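Local coordinates for protein multisubunit Na+/H+ antiporter, D subunit (Anoxybacillus flavithermus, PDB 6Z16) that probably takes part in exchanging sodium ions for protons across the cell membrane, as one subunit of a multisubunit Mrp-type antiporter complex, at residues I56-V61 with T71-S76; L80-T85 with G119-F124; L331-M336 with L378-I383; K337-L342 with F447-L452. All blocks are in the same frame, centred on the assembly; numbering follows the deposited sequence.

How the contacts relate
The four contacts follow the chain from a hairpin into the bundle of transmembrane helices. Contacts 1 and 2 adjoin in sequence, strand 71-74 leading straight into helix 76-99, with their centres 14 Å apart. Contact 2 meets contact 3 through packing: Leu81 CD2 lies 3.7 Å from Met334 SD, and Thr84 touches Leu331 and Val335. Contacts 3 and 4 share helix 320-351, have centres 12 Å apart, and join where Leu380 CD1 lies 3.7 Å from Lys337 CE. Contact 1 stays remote from contact 4, with nearest atoms about 18 Å apart. Contact 4 alone carries residues of a phosphatidylethanolamine pocket, while Val335 in contact 3 touches another such lipid.

Contact 1: I56-V61 with T71-S76; sequences IQTLNV and TLVSDS
Ile56 is stretched out, with CG1 trans to the backbone N (chi1 176°) and chi2 also trans, and this carries CD1 over the partner strand to Val73 CG1 at 3.7 Å. The same methyl packs on CB of Asp75. Val73 uses both of its branches: its CG1 takes up the isoleucine, and its CG2 lies alongside Thr58 CG2 at 3.9 Å, the two side chains pointing the same way. The backbone geometry accounts for this pairing. The axes of strands 57-60 and 71-74 run at 167° to each other and 4.7 Å apart. Gln57 with Ser74 and Leu59 with Leu72 are hydrogen-bonded pairs, each closed by two bonds; Gln57 N reaches Ser74 O at 3.0 Å, and Leu72 N meets Leu59 O at 2.9 Å with an N-H...O angle of 172°. Thr58 with Val73 and Asn60 with Thr71 are the non-hydrogen-bonded pairs between and beyond them. Their side chains occupy one face, where Tyr483 and Val487 of helix 481-487 cover Val73. On the other face, Ser74 packs against Leu47 of helix 26-53, and Leu72 against Leu5 and Leu6; Leu59 also touches Pro92 of a neighbouring subunit. Just past the strand, Asp75 is the N-cap of helix 76-99 and forms a salt bridge with Arg258 through OD2. Regular register, alternating bonded and non-bonded pairs, and a ten-residue link between the strands together define an antiparallel beta hairpin, here set between helices 26-53 and 76-99 of an otherwise largely helical membrane protein.

Contact 2: L80-T85 with G119-F124; sequences LLVLTT and GVNGAF
Phe124 and Thr85 meet between two antiparallel transmembrane helices. The axes of the two short segments lie 9.5 Å apart at 168°, and no hydrogen bond passes between them. The contact therefore rests on shape, and Phe124, Thr85 and Asn121 give it the most surface. The phenyl ring of Phe124 stands against the first helix with Leu81 over one face: Leu81 CB is 3.9 Å from the ring centroid and 11° off the normal, a CH-pi contact. The leucine's branch continues out past the rim of the ring, where Leu81 CD1 comes to 3.6 Å from Phe124 CD1. Val251 of helix 249-263 also touches Phe124, so that helix borders this phenylalanine as well.

Thr85 divides its side chain between two tasks. Its methyl is trans to the backbone N and reaches across to Val120 CG2 at 3.7 Å, and it also borders the amide of Asn121, the two side chains sliding past each other in opposite directions. Across this contact Asn121 OD1 meets carbon alone, with Thr85 CG2 at 3.6 Å and Val82 CG2 at 3.8 Å on the facing helix. Val82 also touches Ser44 of helix 26-53, so a further helix packs beside this segment. The hydroxyl of Thr85 turns back along its own helix (chi1 -59°), and near the phenyl ring its OG1 donates to Leu81 O at 2.6 Å, a carbonyl that the backbone N of Thr85 approaches from the opposite face.

Contact 3: L331-M336 with L378-I383; sequences LQDMVM and LSLAGI
Met336 and Leu380 mark the nearest approach of the two backbones, their CA atoms 6.8 Å apart. Residues 331-336 are helical throughout, whereas helix 367-381 stops at Ala381, and Gly382 leaves it with positive phi (119°). The contact joins that helix to helix 320-351 in the transmembrane bundle of the NADH:quinone oxidoreductase/Mrp antiporter family. Met336 does most of the touching. It starts trans to the backbone N (chi1 -165°) and then bends at both later torsions, which lays CG against Leu380 CD1 at 3.8 Å and folds the thioether end over Ser379. There Met336 CE lies 3.3 Å from Ser379 OG, whose hydroxyl is hydrogen-bonded within its own helix to Ala376 O or Ile375 O. An alanine here has no thioether arm, and is likely to leave a gap beside Leu380 and Ser379. Asp333 OD1 forms a salt bridge with Lys337, and Gln332 OE1 bonds to Ser387. At the helix end, Ala381 O accepts from Ser415 and Lys392. The chemistry implies a mixed contact, one apolar touch beside a thioether laid on a serine hydroxyl, with no hydrogen bond across it; Gln332 OE1, Asp333 OD1 and Ser379 OG have their partners outside.

Contact 4: K337-L342 with F447-L452; sequences KAMLFL and FPVLFL. With PTY (phosphatidylethanolamine), chain Z.
Leu342 and Val449 form the tight side of an antiparallel transmembrane helix pair, in which the segments 337-342 and 447-452, on helices 320-351 and 446-461, cross at -151° with their axes 9.5 Å apart. Leu342 CB meets Val449 CG2 at 3.6 Å, and one turn along, Leu342 CD1 meets Leu452 CD1 at 3.9 Å, those two leucines crossing at about a right angle. Met339 closes the seam on its other flank: the chain runs out trans and bends only at its last torsion (chi3 -57°), bringing CE to Leu452 CB at 4.0 Å and alongside the carbonyl of the same residue. No hydrogen bond joins the segments, so this side is held by van der Waals packing of apolar side chains, backed by Ala91 of helix 76-99 against Leu452.

The other side of helix 446-461 is looser and faces lipid. Phe447 and Phe451 lie on the surface and make no contact with 337-342; they line a phosphatidylethanolamine pocket completed by Leu34, Leu90, Val94 and Tyr98. At the end of one acyl chain, lipid C24 sits over one face of the Phe451 ring, 3.8 Å from CD2. Were a serine to replace Phe451, that chain end would probably lose the flat apolar surface it rests on and be freer to move. Phe447 meets the same chain further back, its CB 3.7 Å from lipid C18.

Contact 1: I56-V61 with T71-S76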
loop_
_atom_site.group_PDB
_atom_site.type_symbol
_atom_site.label_atom_id
_atom_site.label_comp_id
_atom_site.label_asym_id
_atom_site.label_seq_id
_atom_site.Cartn_x
_atom_site.Cartn_y
_atom_site.Cartn_z
ATOM N N ILE D 56 48.496 38.288 -8.453
ATOM C CA ILE D 56 47.781 37.487 -9.435
ATOM C C ILE D 56 46.620 36.757 -8.771
ATOM O O ILE D 56 46.743 36.231 -7.658
ATOM C CB ILE D 56 48.785 36.534 -10.110
ATOM C CG1 ILE D 56 48.124 35.569 -11.091
ATOM C CG2 ILE D 56 49.673 35.862 -9.083
ATOM C CD1 ILE D 56 49.133 34.765 -11.856
ATOM N N GLN D 57 45.468 36.751 -9.441
ATOM C CA GLN D 57 44.223 36.284 -8.844
ATOM C C GLN D 57 43.974 34.832 -9.233
ATOM O O GLN D 57 43.859 34.516 -10.419
ATOM C CB GLN D 57 43.055 37.165 -9.280
ATOM C CG GLN D 57 43.150 38.604 -8.807
ATOM C CD GLN D 57 43.134 38.735 -7.302
ATOM O OE1 GLN D 57 44.144 39.062 -6.686
ATOM N NE2 GLN D 57 41.983 38.476 -6.700
ATOM N N THR D 58 43.896 33.953 -8.240
ATOM C CA THR D 58 43.602 32.544 -8.463
ATOM C C THR D 58 42.335 32.164 -7.716
ATOM O O THR D 58 42.170 32.512 -6.544
ATOM C CB THR D 58 44.747 31.643 -8.001
ATOM O OG1 THR D 58 44.966 31.826 -6.599
ATOM C CG2 THR D 58 46.020 31.967 -8.748
ATOM N N LEU D 59 41.446 31.439 -8.387
ATOM C CA LEU D 59 40.217 30.970 -7.764
ATOM C C LEU D 59 39.986 29.510 -8.102
ATOM O O LEU D 59 39.849 29.154 -9.274
ATOM C CB LEU D 59 39.008 31.791 -8.202
ATOM C CG LEU D 59 37.752 31.293 -7.493
ATOM C CD1 LEU D 59 37.864 31.440 -5.985
ATOM C CD2 LEU D 59 36.592 32.058 -7.968
ATOM N N ASN D 60 39.933 28.676 -7.071
ATOM C CA ASN D 60 39.468 27.311 -7.232
ATOM C C ASN D 60 37.956 27.334 -7.395
ATOM O O ASN D 60 37.266 28.057 -6.675
ATOM C CB ASN D 60 39.849 26.493 -6.009
ATOM C CG ASN D 60 41.321 26.546 -5.718
ATOM O OD1 ASN D 60 42.143 26.521 -6.618
ATOM N ND2 ASN D 60 41.663 26.623 -4.447
ATOM N N VAL D 61 37.438 26.560 -8.353
ATOM C CA VAL D 61 36.005 26.600 -8.638
ATOM C C VAL D 61 35.216 26.028 -7.469
ATOM O O VAL D 61 34.526 26.762 -6.761
ATOM C CB VAL D 61 35.686 25.883 -9.959
ATOM C CG1 VAL D 61 34.199 25.775 -10.147
ATOM C CG2 VAL D 61 36.263 26.669 -11.109
ATOM N N THR D 71 40.997 25.274 -11.650
ATOM C CA THR D 71 41.453 26.553 -11.122
ATOM C C THR D 71 41.434 27.583 -12.238
ATOM O O THR D 71 41.918 27.317 -13.338
ATOM C CB THR D 71 42.863 26.463 -10.552
ATOM O OG1 THR D 71 43.782 26.213 -11.617
ATOM C CG2 THR D 71 42.952 25.334 -9.558
ATOM N N LEU D 72 40.877 28.751 -11.954
ATOM C CA LEU D 72 40.878 29.863 -12.885
ATOM C C LEU D 72 41.894 30.892 -12.419
ATOM O O LEU D 72 41.887 31.292 -11.253
ATOM C CB LEU D 72 39.493 30.489 -12.978
ATOM C CG LEU D 72 38.395 29.639 -13.585
ATOM C CD1 LEU D 72 37.103 30.396 -13.504
ATOM C CD2 LEU D 72 38.723 29.304 -15.014
ATOM N N VAL D 73 42.777 31.304 -13.321
ATOM C CA VAL D 73 43.864 32.214 -12.989
ATOM C C VAL D 73 43.763 33.433 -13.888
ATOM O O VAL D 73 43.722 33.303 -15.116
ATOM C CB VAL D 73 45.241 31.544 -13.141
ATOM C CG1 VAL D 73 46.329 32.523 -12.812
ATOM C CG2 VAL D 73 45.344 30.345 -12.251
ATOM N N SER D 74 43.712 34.611 -13.277
ATOM C CA SER D 74 43.812 35.874 -13.990
ATOM C C SER D 74 45.097 36.557 -13.549
ATOM O O SER D 74 45.229 36.964 -12.388
ATOM C CB SER D 74 42.601 36.762 -13.730
ATOM O OG SER D 74 42.706 37.964 -14.461
ATOM N N ASP D 75 46.057 36.616 -14.464
ATOM C CA ASP D 75 47.214 37.484 -14.358
ATOM C C ASP D 75 46.919 38.766 -15.132
ATOM O O ASP D 75 45.787 39.004 -15.559
ATOM C CB ASP D 75 48.467 36.763 -14.847
ATOM C CG ASP D 75 48.286 36.127 -16.209
ATOM O OD1 ASP D 75 47.150 36.115 -16.725
ATOM O OD2 ASP D 75 49.289 35.642 -16.771
ATOM N N SER D 76 47.930 39.608 -15.325
ATOM C CA SER D 76 47.664 40.913 -15.910
ATOM C C SER D 76 47.437 40.834 -17.413
ATOM O O SER D 76 46.637 41.609 -17.952
ATOM C CB SER D 76 48.804 41.870 -15.586
ATOM O OG SER D 76 48.524 43.161 -16.082
#

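Contact 2: L80-T85 with G119-F124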
loop_
_atom_site.group_PDB
_atom_site.type_symbol
_atom_site.label_atom_id
_atom_site.label_comp_id
_atom_site.label_asym_id
_atom_site.label_seq_id
_atom_site.Cartn_x
_atom_site.Cartn_y
_atom_site.Cartn_z
ATOM N N LEU D 80 44.083 42.167 -19.382
ATOM C CA LEU D 80 44.178 43.079 -20.520
ATOM C C LEU D 80 43.460 42.530 -21.743
ATOM O O LEU D 80 42.768 43.273 -22.451
ATOM C CB LEU D 80 45.645 43.352 -20.848
ATOM C CG LEU D 80 46.431 44.235 -19.888
ATOM C CD1 LEU D 80 47.902 44.159 -20.199
ATOM C CD2 LEU D 80 45.946 45.654 -20.012
ATOM N N LEU D 81 43.597 41.227 -21.995
ATOM C CA LEU D 81 42.920 40.615 -23.135
ATOM C C LEU D 81 41.410 40.575 -22.949
ATOM O O LEU D 81 40.664 40.738 -23.922
ATOM C CB LEU D 81 43.475 39.215 -23.366
ATOM C CG LEU D 81 44.891 39.224 -23.927
ATOM C CD1 LEU D 81 45.538 37.869 -23.827
ATOM C CD2 LEU D 81 44.830 39.665 -25.365
ATOM N N VAL D 82 40.947 40.409 -21.708
ATOM C CA VAL D 82 39.515 40.441 -21.424
ATOM C C VAL D 82 38.943 41.838 -21.649
ATOM O O VAL D 82 37.877 41.991 -22.263
ATOM C CB VAL D 82 39.261 39.927 -19.996
ATOM C CG1 VAL D 82 37.897 40.291 -19.536
ATOM C CG2 VAL D 82 39.376 38.422 -19.966
ATOM N N LEU D 83 39.655 42.875 -21.190
ATOM C CA LEU D 83 39.197 44.248 -21.398
ATOM C C LEU D 83 39.190 44.626 -22.878
ATOM O O LEU D 83 38.249 45.281 -23.354
ATOM C CB LEU D 83 40.073 45.207 -20.600
ATOM C CG LEU D 83 39.739 46.692 -20.691
ATOM C CD1 LEU D 83 38.355 46.973 -20.163
ATOM C CD2 LEU D 83 40.756 47.499 -19.935
ATOM N N THR D 84 40.209 44.187 -23.623
ATOM C CA THR D 84 40.261 44.442 -25.059
ATOM C C THR D 84 39.121 43.737 -25.784
ATOM O O THR D 84 38.483 44.321 -26.674
ATOM C CB THR D 84 41.613 43.985 -25.607
ATOM O OG1 THR D 84 42.665 44.599 -24.858
ATOM C CG2 THR D 84 41.765 44.374 -27.058
ATOM N N THR D 85 38.830 42.495 -25.375
ATOM C CA THR D 85 37.696 41.743 -25.905
ATOM C C THR D 85 36.378 42.454 -25.632
ATOM O O THR D 85 35.503 42.514 -26.503
ATOM C CB THR D 85 37.687 40.349 -25.274
ATOM O OG1 THR D 85 38.919 39.678 -25.563
ATOM C CG2 THR D 85 36.531 39.523 -25.787
ATOM N N GLY D 119 33.004 32.232 -24.958
ATOM C CA GLY D 119 34.085 31.337 -25.340
ATOM C C GLY D 119 35.450 31.994 -25.297
ATOM O O GLY D 119 36.393 31.447 -24.714
ATOM N N VAL D 120 35.565 33.205 -25.858
ATOM C CA VAL D 120 36.877 33.857 -25.861
ATOM C C VAL D 120 37.278 34.309 -24.454
ATOM O O VAL D 120 38.430 34.105 -24.045
ATOM C CB VAL D 120 36.953 35.007 -26.888
ATOM C CG1 VAL D 120 36.840 34.476 -28.283
ATOM C CG2 VAL D 120 35.888 36.016 -26.689
ATOM N N ASN D 121 36.337 34.864 -23.668
ATOM C CA ASN D 121 36.676 35.310 -22.321
ATOM C C ASN D 121 37.013 34.149 -21.408
ATOM O O ASN D 121 37.866 34.290 -20.531
ATOM C CB ASN D 121 35.536 36.123 -21.716
ATOM C CG ASN D 121 35.458 37.519 -22.272
ATOM O OD1 ASN D 121 36.474 38.176 -22.465
ATOM N ND2 ASN D 121 34.246 37.986 -22.523
ATOM N N GLY D 122 36.385 32.991 -21.611
ATOM C CA GLY D 122 36.766 31.823 -20.846
ATOM C C GLY D 122 38.095 31.254 -21.279
ATOM O O GLY D 122 38.826 30.688 -20.462
ATOM N N ALA D 123 38.432 31.399 -22.563
ATOM C CA ALA D 123 39.717 30.910 -23.043
ATOM C C ALA D 123 40.880 31.741 -22.520
ATOM O O ALA D 123 41.951 31.186 -22.255
ATOM C CB ALA D 123 39.723 30.880 -24.565
ATOM N N PHE D 124 40.699 33.057 -22.349
ATOM C CA PHE D 124 41.820 33.855 -21.849
ATOM C C PHE D 124 42.087 33.622 -20.368
ATOM O O PHE D 124 43.222 33.794 -19.919
ATOM C CB PHE D 124 41.620 35.351 -22.096
ATOM C CG PHE D 124 41.653 35.736 -23.539
ATOM C CD1 PHE D 124 42.795 35.546 -24.287
ATOM C CD2 PHE D 124 40.573 36.365 -24.124
ATOM C CE1 PHE D 124 42.832 35.906 -25.615
ATOM C CE2 PHE D 124 40.601 36.735 -25.453
ATOM C CZ PHE D 124 41.732 36.509 -26.199
#

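Contact 3: L331-M336 with L378-I383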
loop_
_atom_site.group_PDB
_atom_site.type_symbol
_atom_site.label_atom_id
_atom_site.label_comp_id
_atom_site.label_asym_id
_atom_site.label_seq_id
_atom_site.Cartn_x
_atom_site.Cartn_y
_atom_site.Cartn_z
ATOM N N LEU D 331 47.612 43.786 -28.324
ATOM C CA LEU D 331 46.445 44.578 -27.929
ATOM C C LEU D 331 46.017 45.535 -29.038
ATOM O O LEU D 331 44.834 45.561 -29.447
ATOM C CB LEU D 331 46.761 45.355 -26.653
ATOM C CG LEU D 331 47.153 44.541 -25.423
ATOM C CD1 LEU D 331 47.525 45.462 -24.281
ATOM C CD2 LEU D 331 46.063 43.584 -25.006
ATOM N N GLN D 332 46.985 46.296 -29.578
ATOM C CA GLN D 332 46.618 47.267 -30.602
ATOM C C GLN D 332 46.182 46.582 -31.889
ATOM O O GLN D 332 45.349 47.127 -32.617
ATOM C CB GLN D 332 47.765 48.251 -30.865
ATOM C CG GLN D 332 48.994 47.720 -31.595
ATOM C CD GLN D 332 48.884 47.844 -33.111
ATOM O OE1 GLN D 332 48.206 48.733 -33.625
ATOM N NE2 GLN D 332 49.532 46.940 -33.828
ATOM N N ASP D 333 46.676 45.370 -32.164
ATOM C CA ASP D 333 46.303 44.719 -33.407
ATOM C C ASP D 333 44.911 44.120 -33.345
ATOM O O ASP D 333 44.212 44.131 -34.363
ATOM C CB ASP D 333 47.327 43.653 -33.774
ATOM C CG ASP D 333 47.089 43.086 -35.151
ATOM O OD1 ASP D 333 47.252 43.836 -36.135
ATOM O OD2 ASP D 333 46.766 41.887 -35.257
ATOM N N MET D 334 44.495 43.611 -32.176
ATOM C CA MET D 334 43.096 43.221 -31.982
ATOM C C MET D 334 42.155 44.384 -32.274
ATOM O O MET D 334 41.242 44.273 -33.123
ATOM C CB MET D 334 42.883 42.736 -30.550
ATOM C CG MET D 334 43.579 41.450 -30.201
ATOM S SD MET D 334 43.452 41.073 -28.450
ATOM C CE MET D 334 41.717 40.665 -28.320
ATOM N N VAL D 335 42.414 45.527 -31.613
ATOM C CA VAL D 335 41.562 46.709 -31.782
ATOM C C VAL D 335 41.572 47.192 -33.233
ATOM O O VAL D 335 40.520 47.494 -33.816
ATOM C CB VAL D 335 42.006 47.816 -30.808
ATOM C CG1 VAL D 335 41.212 49.082 -31.030
ATOM C CG2 VAL D 335 41.867 47.347 -29.372
ATOM N N MET D 336 42.744 47.164 -33.865
ATOM C CA MET D 336 42.915 47.753 -35.183
ATOM C C MET D 336 42.282 46.901 -36.275
ATOM O O MET D 336 41.706 47.443 -37.226
ATOM C CB MET D 336 44.403 47.954 -35.449
ATOM C CG MET D 336 44.713 48.865 -36.605
ATOM S SD MET D 336 44.042 50.488 -36.256
ATOM C CE MET D 336 45.021 50.909 -34.828
ATOM N N LEU D 378 47.596 54.601 -41.313
ATOM C CA LEU D 378 48.900 54.980 -40.777
ATOM C C LEU D 378 49.133 54.407 -39.387
ATOM O O LEU D 378 50.282 54.186 -38.999
ATOM C CB LEU D 378 49.044 56.496 -40.739
ATOM C CG LEU D 378 49.018 57.258 -42.054
ATOM C CD1 LEU D 378 49.135 58.721 -41.736
ATOM C CD2 LEU D 378 50.131 56.810 -42.967
ATOM N N SER D 379 48.071 54.161 -38.624
ATOM C CA SER D 379 48.239 53.514 -37.332
ATOM C C SER D 379 48.467 52.019 -37.471
ATOM O O SER D 379 49.121 51.414 -36.614
ATOM C CB SER D 379 47.021 53.782 -36.460
ATOM O OG SER D 379 45.870 53.231 -37.060
ATOM N N LEU D 380 47.925 51.412 -38.528
ATOM C CA LEU D 380 48.215 50.013 -38.811
ATOM C C LEU D 380 49.676 49.821 -39.192
ATOM O O LEU D 380 50.309 48.848 -38.765
ATOM C CB LEU D 380 47.313 49.508 -39.931
ATOM C CG LEU D 380 47.519 48.028 -40.236
ATOM C CD1 LEU D 380 47.086 47.195 -39.047
ATOM C CD2 LEU D 380 46.830 47.588 -41.499
ATOM N N ALA D 381 50.223 50.746 -39.987
ATOM C CA ALA D 381 51.600 50.603 -40.457
ATOM C C ALA D 381 52.611 50.704 -39.321
ATOM O O ALA D 381 53.553 49.909 -39.260
ATOM C CB ALA D 381 51.907 51.651 -41.513
ATOM N N GLY D 382 52.436 51.659 -38.412
ATOM C CA GLY D 382 53.369 51.818 -37.312
ATOM C C GLY D 382 54.083 53.156 -37.271
ATOM O O GLY D 382 55.227 53.241 -36.820
ATOM N N ILE D 383 53.417 54.200 -37.747
ATOM C CA ILE D 383 53.948 55.569 -37.704
ATOM C C ILE D 383 53.920 56.077 -36.264
ATOM O O ILE D 383 52.903 55.892 -35.577
ATOM C CB ILE D 383 53.139 56.463 -38.659
ATOM C CG1 ILE D 383 53.626 56.278 -40.103
ATOM C CG2 ILE D 383 53.119 57.932 -38.268
ATOM C CD1 ILE D 383 52.910 55.218 -40.903
#

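Contact 4: K337-L342 with F447-L452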
loop_
_atom_site.group_PDB
_atom_site.type_symbol
_atom_site.label_atom_id
_atom_site.label_comp_id
_atom_site.label_asym_id
_atom_site.label_seq_id
_atom_site.Cartn_x
_atom_site.Cartn_y
_atom_site.Cartn_z
ATOM N N LYS D 337 42.360 45.573 -36.157
ATOM C CA LYS D 337 41.747 44.733 -37.179
ATOM C C LYS D 337 40.230 44.748 -37.085
ATOM O O LYS D 337 39.555 44.734 -38.131
ATOM C CB LYS D 337 42.279 43.307 -37.099
ATOM C CG LYS D 337 43.748 43.249 -37.394
ATOM C CD LYS D 337 44.047 43.613 -38.824
ATOM C CE LYS D 337 45.524 43.836 -38.975
ATOM N NZ LYS D 337 46.286 42.641 -38.581
ATOM N N ALA D 338 39.677 44.822 -35.861
ATOM C CA ALA D 338 38.231 45.033 -35.745
ATOM C C ALA D 338 37.802 46.359 -36.380
ATOM O O ALA D 338 36.804 46.411 -37.123
ATOM C CB ALA D 338 37.810 44.974 -34.280
ATOM N N MET D 339 38.591 47.421 -36.150
ATOM C CA MET D 339 38.322 48.736 -36.731
ATOM C C MET D 339 38.336 48.705 -38.254
ATOM O O MET D 339 37.459 49.286 -38.908
ATOM C CB MET D 339 39.380 49.713 -36.235
ATOM C CG MET D 339 39.159 51.166 -36.531
ATOM S SD MET D 339 40.712 52.013 -36.231
ATOM C CE MET D 339 40.981 51.563 -34.527
ATOM N N LEU D 340 39.328 48.028 -38.834
ATOM C CA LEU D 340 39.462 48.018 -40.285
ATOM C C LEU D 340 38.370 47.211 -40.959
ATOM O O LEU D 340 37.924 47.587 -42.051
ATOM C CB LEU D 340 40.830 47.494 -40.688
ATOM C CG LEU D 340 41.930 48.498 -40.381
ATOM C CD1 LEU D 340 43.269 47.881 -40.627
ATOM C CD2 LEU D 340 41.745 49.734 -41.236
ATOM N N PHE D 341 37.909 46.121 -40.332
ATOM C CA PHE D 341 36.761 45.434 -40.920
ATOM C C PHE D 341 35.492 46.273 -40.857
ATOM O O PHE D 341 34.680 46.226 -41.795
ATOM C CB PHE D 341 36.518 44.082 -40.266
ATOM C CG PHE D 341 37.464 43.030 -40.706
ATOM C CD1 PHE D 341 37.455 42.609 -42.018
ATOM C CD2 PHE D 341 38.300 42.407 -39.806
ATOM C CE1 PHE D 341 38.299 41.627 -42.442
ATOM C CE2 PHE D 341 39.146 41.422 -40.220
ATOM C CZ PHE D 341 39.144 41.025 -41.544
ATOM N N LEU D 342 35.315 47.066 -39.795
ATOM C CA LEU D 342 34.139 47.937 -39.760
ATOM C C LEU D 342 34.220 49.043 -40.819
ATOM O O LEU D 342 33.200 49.388 -41.440
ATOM C CB LEU D 342 33.966 48.510 -38.360
ATOM C CG LEU D 342 33.688 47.460 -37.283
ATOM C CD1 LEU D 342 33.585 48.072 -35.902
ATOM C CD2 LEU D 342 32.459 46.657 -37.622
ATOM N N PHE D 447 29.948 55.788 -35.873
ATOM C CA PHE D 447 30.361 56.146 -34.520
ATOM C C PHE D 447 31.060 55.058 -33.693
ATOM O O PHE D 447 31.964 55.416 -32.929
ATOM C CB PHE D 447 29.158 56.677 -33.743
ATOM C CG PHE D 447 28.598 57.947 -34.294
ATOM C CD1 PHE D 447 29.245 59.150 -34.081
ATOM C CD2 PHE D 447 27.410 57.944 -35.003
ATOM C CE1 PHE D 447 28.726 60.328 -34.586
ATOM C CE2 PHE D 447 26.882 59.116 -35.507
ATOM C CZ PHE D 447 27.541 60.310 -35.299
ATOM N N PRO D 448 30.708 53.759 -33.757
ATOM C CA PRO D 448 31.575 52.772 -33.086
ATOM C C PRO D 448 32.956 52.672 -33.703
ATOM O O PRO D 448 33.937 52.428 -32.984
ATOM C CB PRO D 448 30.804 51.458 -33.245
ATOM C CG PRO D 448 29.438 51.856 -33.417
ATOM C CD PRO D 448 29.453 53.107 -34.189
ATOM N N VAL D 449 33.057 52.897 -35.012
ATOM C CA VAL D 449 34.347 52.915 -35.686
ATOM C C VAL D 449 35.164 54.109 -35.221
ATOM O O VAL D 449 36.373 54.001 -34.976
ATOM C CB VAL D 449 34.129 52.947 -37.204
ATOM C CG1 VAL D 449 35.419 52.706 -37.915
ATOM C CG2 VAL D 449 33.069 51.963 -37.597
ATOM N N LEU D 450 34.509 55.265 -35.076
ATOM C CA LEU D 450 35.191 56.437 -34.541
ATOM C C LEU D 450 35.587 56.250 -33.084
ATOM O O LEU D 450 36.633 56.752 -32.669
ATOM C CB LEU D 450 34.310 57.671 -34.696
ATOM C CG LEU D 450 34.080 58.096 -36.142
ATOM C CD1 LEU D 450 33.084 59.230 -36.223
ATOM C CD2 LEU D 450 35.388 58.483 -36.785
ATOM N N PHE D 451 34.785 55.517 -32.308
ATOM C CA PHE D 451 35.142 55.215 -30.923
ATOM C C PHE D 451 36.386 54.339 -30.847
ATOM O O PHE D 451 37.286 54.589 -30.031
ATOM C CB PHE D 451 33.957 54.542 -30.230
ATOM C CG PHE D 451 34.217 54.154 -28.802
ATOM C CD1 PHE D 451 34.326 55.120 -27.818
ATOM C CD2 PHE D 451 34.308 52.821 -28.442
ATOM C CE1 PHE D 451 34.553 54.765 -26.505
ATOM C CE2 PHE D 451 34.531 52.456 -27.128
ATOM C CZ PHE D 451 34.653 53.430 -26.158
ATOM N N LEU D 452 36.463 53.322 -31.713
ATOM C CA LEU D 452 37.660 52.485 -31.777
ATOM C C LEU D 452 38.879 53.279 -32.231
ATOM O O LEU D 452 39.984 53.079 -31.710
ATOM C CB LEU D 452 37.422 51.298 -32.706
ATOM C CG LEU D 452 36.464 50.228 -32.206
ATOM C CD1 LEU D 452 36.247 49.222 -33.301
ATOM C CD2 LEU D 452 37.013 49.557 -30.962
HETATM C C1 PTY Z . 20.817 52.400 -31.070
HETATM C C2 PTY Z . 18.520 51.570 -38.314
HETATM C C3 PTY Z . 18.576 51.146 -36.835
HETATM O O4 PTY Z . 21.397 52.995 -29.886
HETATM C C5 PTY Z . 18.650 52.217 -32.271
HETATM C C6 PTY Z . 19.499 53.059 -31.359
HETATM O O7 PTY Z . 19.784 54.314 -32.053
HETATM C C8 PTY Z . 19.014 55.372 -31.763
HETATM O O10 PTY Z . 18.084 55.335 -31.005
HETATM C C11 PTY Z . 19.477 56.595 -32.499
HETATM C C12 PTY Z . 20.944 56.904 -32.237
HETATM C C13 PTY Z . 21.484 58.072 -33.048
HETATM C C14 PTY Z . 22.998 58.195 -32.959
HETATM C C15 PTY Z . 23.515 58.274 -31.531
HETATM C C16 PTY Z . 24.949 57.810 -31.364
HETATM C C17 PTY Z . 25.133 56.320 -31.596
HETATM C C18 PTY Z . 26.543 55.832 -31.334
HETATM C C19 PTY Z . 27.062 56.173 -29.951
HETATM C C20 PTY Z . 28.568 56.365 -29.897
HETATM C C21 PTY Z . 29.371 55.113 -30.184
HETATM C C22 PTY Z . 29.355 54.110 -29.053
HETATM C C23 PTY Z . 30.261 52.923 -29.290
HETATM C C24 PTY Z . 30.547 52.123 -28.035
HETATM C C30 PTY Z . 22.580 53.582 -30.036
HETATM C C31 PTY Z . 23.177 53.964 -28.717
HETATM O O30 PTY Z . 23.105 53.754 -31.099
HETATM C C32 PTY Z . 24.281 53.001 -28.311
HETATM C C33 PTY Z . 25.117 53.466 -27.132
HETATM C C34 PTY Z . 26.315 52.566 -26.893
HETATM C C35 PTY Z . 27.285 53.049 -25.833
HETATM C C36 PTY Z . 26.710 53.087 -24.431
HETATM C C37 PTY Z . 27.738 53.429 -23.362
HETATM C C38 PTY Z . 27.163 53.517 -21.957
HETATM P P1 PTY Z . 18.378 52.878 -34.825
HETATM O O11 PTY Z . 19.083 52.295 -36.118
HETATM O O12 PTY Z . 18.642 54.377 -34.818
HETATM O O13 PTY Z . 16.953 52.496 -34.767
HETATM O O14 PTY Z . 19.199 52.259 -33.603
HETATM N N1 PTY Z . 18.431 50.375 -39.158
#